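Local coordinates for protein agrobacterium tumefaciens DPS (Agrobacterium tumefaciens, PDB 1O9R) that stores iron as a ferric mineral inside a hollow dodecamer, oxidising ferrous ions with hydrogen peroxide and thereby protecting DNA from hydroxyl radicals without binding it, at residues L26-D31 / S89-K94; E116-I121 / D146-L151. All blocks are in the same frame, centred on the assembly; numbering follows the deposited sequence.

Interaction 1 of 2, residues L26-D31 / S89-K94; sequences LASVID and STTKLK
An ST turn just after the short helix 84-90 is where T91 and D31 meet, and it shows how a chain leaving a helix can be tied to a neighbouring one by a few side-chain bonds. T91 OG1 plays both roles: it accepts from L93 N at 3.1 Å, closing the turn, and donates to D31 OD2 at 2.6 Å, on the lone pair turned away from the other carboxylate oxygen. With CG anti to the backbone N (chi1 -176°), D31 reaches out to cross the threonine side chain at about a right angle. A water lies within hydrogen-bonding reach of both D31 OD2 and L93 O, while L93 CB packs 3.4 Å from D31 OD2. One turn earlier on the helix, S28 OG takes the N-H of K92 in a nearly straight bond (3.0 Å, 164°) and donates to a water that in turn donates to T90 O. The methyl of A27 lies against T90, 3.5 Å from T90 CB. The contact thus lays the connection out of helix 84-90 along helix 12-42 of the ferritin-like bundle; S28 and L93 also touch helix 103-130, and L84 of a second subunit packs on D31 and T91.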
loop_
_atom_site.group_PDB
_atom_site.type_symbol
_atom_site.label_atom_id
_atom_site.label_comp_id
_atom_site.label_asym_id
_atom_site.label_seq_id
_atom_site.Cartn_x
_atom_site.Cartn_y
_atom_site.Cartn_z
ATOM N N LEU A 26 -2.406 29.602 17.553
ATOM C CA LEU A 26 -1.410 29.141 16.585
ATOM C C LEU A 26 -0.003 29.374 17.089
ATOM O O LEU A 26 0.873 28.543 16.911
ATOM C CB LEU A 26 -1.655 29.910 15.275
ATOM C CG LEU A 26 -0.668 29.611 14.123
ATOM C CD1 LEU A 26 -0.777 28.130 13.753
ATOM C CD2 LEU A 26 -0.983 30.504 12.924
ATOM N N ALA A 27 0.216 30.536 17.720
ATOM C CA ALA A 27 1.609 30.857 18.151
ATOM C C ALA A 27 2.074 29.869 19.225
ATOM O O ALA A 27 3.242 29.427 19.179
ATOM C CB ALA A 27 1.648 32.287 18.750
ATOM N N SER A 28 1.233 29.538 20.190
ATOM C CA SER A 28 1.665 28.566 21.215
ATOM C C SER A 28 1.766 27.162 20.684
ATOM O O SER A 28 2.577 26.379 21.188
ATOM C CB SER A 28 0.730 28.636 22.426
ATOM O OG SER A 28 0.956 29.851 23.161
ATOM N N VAL A 29 0.943 26.797 19.685
ATOM C CA VAL A 29 1.034 25.436 19.098
ATOM C C VAL A 29 2.312 25.351 18.278
ATOM O O VAL A 29 3.017 24.314 18.363
ATOM C CB VAL A 29 -0.193 25.234 18.173
ATOM C CG1 VAL A 29 0.001 24.004 17.254
ATOM C CG2 VAL A 29 -1.494 25.060 18.995
ATOM N N ILE A 30 2.684 26.381 17.510
ATOM C CA ILE A 30 3.971 26.324 16.811
ATOM C C ILE A 30 5.125 26.235 17.799
ATOM O O ILE A 30 6.099 25.464 17.618
ATOM C CB ILE A 30 4.157 27.520 15.878
ATOM C CG1 ILE A 30 3.116 27.464 14.735
ATOM C CG2 ILE A 30 5.569 27.623 15.302
ATOM C CD1 ILE A 30 2.960 28.751 13.913
ATOM N N ASP A 31 5.109 27.069 18.866
ATOM C CA ASP A 31 6.211 26.984 19.865
ATOM C C ASP A 31 6.255 25.583 20.425
ATOM O O ASP A 31 7.336 24.986 20.558
ATOM C CB ASP A 31 5.915 28.088 20.900
ATOM C CG ASP A 31 6.982 28.222 21.968
ATOM O OD1 ASP A 31 7.964 27.468 22.051
ATOM O OD2 ASP A 31 6.893 29.137 22.806
ATOM N N SER A 89 6.432 36.931 19.563
ATOM C CA SER A 89 5.645 37.990 20.271
ATOM C C SER A 89 4.392 37.454 20.895
ATOM O O SER A 89 3.801 38.128 21.769
ATOM C CB SER A 89 5.396 39.154 19.308
ATOM O OG SER A 89 4.455 38.759 18.315
ATOM N N THR A 90 3.876 36.279 20.505
ATOM C CA THR A 90 2.540 35.833 20.898
ATOM C C THR A 90 2.441 34.581 21.708
ATOM O O THR A 90 1.449 34.363 22.404
ATOM C CB THR A 90 1.732 35.716 19.580
ATOM O OG1 THR A 90 1.826 36.962 18.830
ATOM C CG2 THR A 90 0.247 35.440 19.841
ATOM N N THR A 91 3.522 33.794 21.700
ATOM C CA THR A 91 3.505 32.557 22.488
ATOM C C THR A 91 3.270 32.789 23.971
ATOM O O THR A 91 3.736 33.814 24.478
ATOM C CB THR A 91 4.786 31.709 22.276
ATOM O OG1 THR A 91 4.659 30.515 23.034
ATOM C CG2 THR A 91 6.038 32.505 22.742
ATOM N N LYS A 92 2.588 31.856 24.625
ATOM C CA LYS A 92 2.389 31.918 26.079
ATOM C C LYS A 92 3.344 30.985 26.799
ATOM O O LYS A 92 3.304 30.925 28.059
ATOM C CB LYS A 92 0.951 31.565 26.491
ATOM C CG LYS A 92 -0.075 32.566 25.987
ATOM C CD LYS A 92 0.327 33.995 25.954
ATOM C CE LYS A 92 0.723 34.777 27.161
ATOM N NZ LYS A 92 0.964 36.227 26.841
ATOM N N LEU A 93 4.237 30.278 26.075
ATOM C CA LEU A 93 5.103 29.334 26.728
ATOM C C LEU A 93 6.426 29.950 27.168
ATOM O O LEU A 93 6.966 30.787 26.465
ATOM C CB LEU A 93 5.435 28.164 25.757
ATOM C CG LEU A 93 4.164 27.539 25.167
ATOM C CD1 LEU A 93 4.673 26.348 24.355
ATOM C CD2 LEU A 93 3.201 27.068 26.257
ATOM N N LYS A 94 6.869 29.502 28.332
ATOM C CA LYS A 94 8.190 29.974 28.768
ATOM C C LYS A 94 9.260 29.257 27.930
ATOM O O LYS A 94 9.084 28.090 27.541
ATOM C CB LYS A 94 8.409 29.491 30.201
ATOM C CG LYS A 94 7.599 28.513 30.926
ATOM C CD LYS A 94 6.984 27.265 30.313
ATOM C CE LYS A 94 5.560 27.508 29.871
ATOM N NZ LYS A 94 5.020 26.812 28.715
HETATM O O HOH W 1 -0.262 32.124 22.366
HETATM O O HOH W 2 8.880 29.947 24.488
HETATM O O HOH W 3 8.600 26.967 24.845
#

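Interaction 2 of 2, residues E116-I121 / D146-L151; sequences EVANMI and DLDKSL
Apolar packing between V117, A118 and I121 on helix 103-130 and L147 and L151 on helix 134-156 makes up most of this contact, a compact example of how adjacent antiparallel helices of a four-helix ferritin-like bundle fit together. The short segments run at 153° to each other, with axes 9.0 Å apart. L147 is the main intruding side chain. Its CG stands anti to the carbonyl carbon (chi1 -81°); CD1 lies against I121 CG1 at 3.5 Å and also reaches V117, whose CG1 is 4.0 Å from L147 CD2. It crosses both branched side chains at about a right angle. At its root, L147 CB faces the methyl of A118 at 3.9 Å, and the small alanine lets the backbones come close, the CA atoms of A118 and L147 being 5.2 Å apart.

The polar component is indirect. One water sits 2.8 Å from both A118 O and D148 OD2, between the two helices, and D148 OD2 also touches A118 CB. The other carboxylate oxygen, D148 OD1, forms salt bridges with R122 of the same chain and R72 of a third subunit. Within helix 134-156, the hydroxyl of S150 donates back to D146 O, which receives the S150 N-H from the other face of its carbonyl plane.

Chemically, then, the helices are joined by hydrocarbon packing centred on L147, whereas the buried carboxylate of D148, flanked by two arginines, is probably kept ionised and carries the contact to the subunit interface.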
loop_
_atom_site.group_PDB
_atom_site.type_symbol
_atom_site.label_atom_id
_atom_site.label_comp_id
_atom_site.label_asym_id
_atom_site.label_seq_id
_atom_site.Cartn_x
_atom_site.Cartn_y
_atom_site.Cartn_z
ATOM N N GLU A 116 -0.233 23.620 29.440
ATOM C CA GLU A 116 -0.692 24.989 29.116
ATOM C C GLU A 116 -1.402 25.071 27.777
ATOM O O GLU A 116 -2.487 25.677 27.633
ATOM C CB GLU A 116 0.503 25.967 29.174
ATOM C CG GLU A 116 0.933 26.100 30.639
ATOM C CD GLU A 116 2.266 26.759 30.805
ATOM O OE1 GLU A 116 2.651 27.097 31.955
ATOM O OE2 GLU A 116 2.960 26.926 29.785
ATOM N N VAL A 117 -0.862 24.387 26.761
ATOM C CA VAL A 117 -1.521 24.445 25.445
ATOM C C VAL A 117 -2.821 23.626 25.443
ATOM O O VAL A 117 -3.826 24.116 24.899
ATOM C CB VAL A 117 -0.556 23.895 24.383
ATOM C CG1 VAL A 117 -1.267 23.918 22.999
ATOM C CG2 VAL A 117 0.683 24.802 24.321
ATOM N N ALA A 118 -2.886 22.499 26.109
ATOM C CA ALA A 118 -4.145 21.735 26.200
ATOM C C ALA A 118 -5.207 22.668 26.827
ATOM O O ALA A 118 -6.357 22.609 26.383
ATOM C CB ALA A 118 -3.917 20.480 27.017
ATOM N N ASN A 119 -4.803 23.341 27.915
ATOM C CA ASN A 119 -5.831 24.136 28.605
ATOM C C ASN A 119 -6.185 25.400 27.865
ATOM O O ASN A 119 -7.361 25.812 27.850
ATOM C CB ASN A 119 -5.248 24.453 30.013
ATOM C CG ASN A 119 -5.184 23.213 30.873
ATOM O OD1 ASN A 119 -5.879 22.207 30.710
ATOM N ND2 ASN A 119 -4.339 23.206 31.916
ATOM N N MET A 120 -5.248 25.936 27.066
ATOM C CA MET A 120 -5.591 27.064 26.219
ATOM C C MET A 120 -6.611 26.628 25.145
ATOM O O MET A 120 -7.560 27.386 24.834
ATOM C CB MET A 120 -4.346 27.537 25.480
ATOM C CG MET A 120 -4.425 28.424 24.279
ATOM S SD MET A 120 -2.776 28.967 23.703
ATOM C CE MET A 120 -1.899 28.761 25.332
ATOM N N ILE A 121 -6.377 25.461 24.547
ATOM C CA ILE A 121 -7.280 25.009 23.470
ATOM C C ILE A 121 -8.597 24.601 24.067
ATOM O O ILE A 121 -9.629 24.846 23.393
ATOM C CB ILE A 121 -6.577 23.815 22.777
ATOM C CG1 ILE A 121 -5.316 24.276 22.023
ATOM C CG2 ILE A 121 -7.569 23.107 21.867
ATOM C CD1 ILE A 121 -5.473 25.332 20.958
ATOM N N ASP A 146 -6.542 15.456 20.868
ATOM C CA ASP A 146 -5.140 14.954 20.746
ATOM C C ASP A 146 -4.272 15.604 21.825
ATOM O O ASP A 146 -3.353 14.921 22.302
ATOM C CB ASP A 146 -4.613 15.297 19.346
ATOM C CG ASP A 146 -5.137 14.321 18.277
ATOM O OD1 ASP A 146 -5.083 14.759 17.085
ATOM O OD2 ASP A 146 -5.596 13.233 18.649
ATOM N N LEU A 147 -4.464 16.878 22.197
ATOM C CA LEU A 147 -3.596 17.465 23.257
ATOM C C LEU A 147 -3.858 16.750 24.549
ATOM O O LEU A 147 -2.873 16.549 25.310
ATOM C CB LEU A 147 -3.887 18.966 23.382
ATOM C CG LEU A 147 -3.155 19.770 22.286
ATOM C CD1 LEU A 147 -3.906 21.070 22.016
ATOM C CD2 LEU A 147 -1.700 19.955 22.758
ATOM N N ASP A 148 -5.108 16.490 24.917
ATOM C CA ASP A 148 -5.362 15.839 26.203
ATOM C C ASP A 148 -4.814 14.440 26.237
ATOM O O ASP A 148 -4.374 13.997 27.303
ATOM C CB ASP A 148 -6.888 15.841 26.513
ATOM C CG ASP A 148 -7.376 17.174 27.040
ATOM O OD1 ASP A 148 -8.601 17.167 27.384
ATOM O OD2 ASP A 148 -6.661 18.172 27.126
ATOM N N LYS A 149 -4.888 13.728 25.101
ATOM C CA LYS A 149 -4.283 12.365 25.106
ATOM C C LYS A 149 -2.754 12.478 25.163
ATOM O O LYS A 149 -2.194 11.620 25.872
ATOM C CB LYS A 149 -4.783 11.636 23.831
ATOM C CG LYS A 149 -4.177 10.259 23.695
ATOM C CD LYS A 149 -4.848 9.461 22.560
ATOM C CE LYS A 149 -4.109 8.122 22.434
ATOM N NZ LYS A 149 -4.928 7.214 21.553
ATOM N N SER A 150 -2.180 13.408 24.443
ATOM C CA SER A 150 -0.706 13.534 24.504
ATOM C C SER A 150 -0.231 13.922 25.901
ATOM O O SER A 150 0.758 13.405 26.427
ATOM C CB SER A 150 -0.211 14.530 23.475
ATOM O OG SER A 150 -0.600 14.187 22.156
ATOM N N LEU A 151 -1.014 14.791 26.573
ATOM C CA LEU A 151 -0.667 15.174 27.943
ATOM C C LEU A 151 -0.729 13.973 28.856
ATOM O O LEU A 151 0.189 13.777 29.684
ATOM C CB LEU A 151 -1.681 16.284 28.373
ATOM C CG LEU A 151 -1.497 16.708 29.870
ATOM C CD1 LEU A 151 -0.140 17.347 30.118
ATOM C CD2 LEU A 151 -2.657 17.623 30.248
HETATM O O HOH W 4 -7.362 20.211 25.368
#

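Interactions 1 and 2 illustrate how one helix, 103-130, serves two contacts, with V117 common to both. Their centres lie 13 Å apart, and they touch directly. K94 NZ pairs with E116 OE2 in a salt bridge whose modelled length, 2.3 Å, is too short to be trusted, while L93 CD2 packs on V117 CG2 at 3.9 Å and S28 CB on M120 SD at 3.7 Å. Helix 103-130 is therefore packed against interaction 1 as well as against helix 134-156. Neither contact includes an iron-binding residue; the D148 side chain is about 14 Å from a bound iron(III) ion. Both nevertheless border other subunits, and next to D148, K149 forms a salt bridge with E71, an iron ligand, of the third subunit.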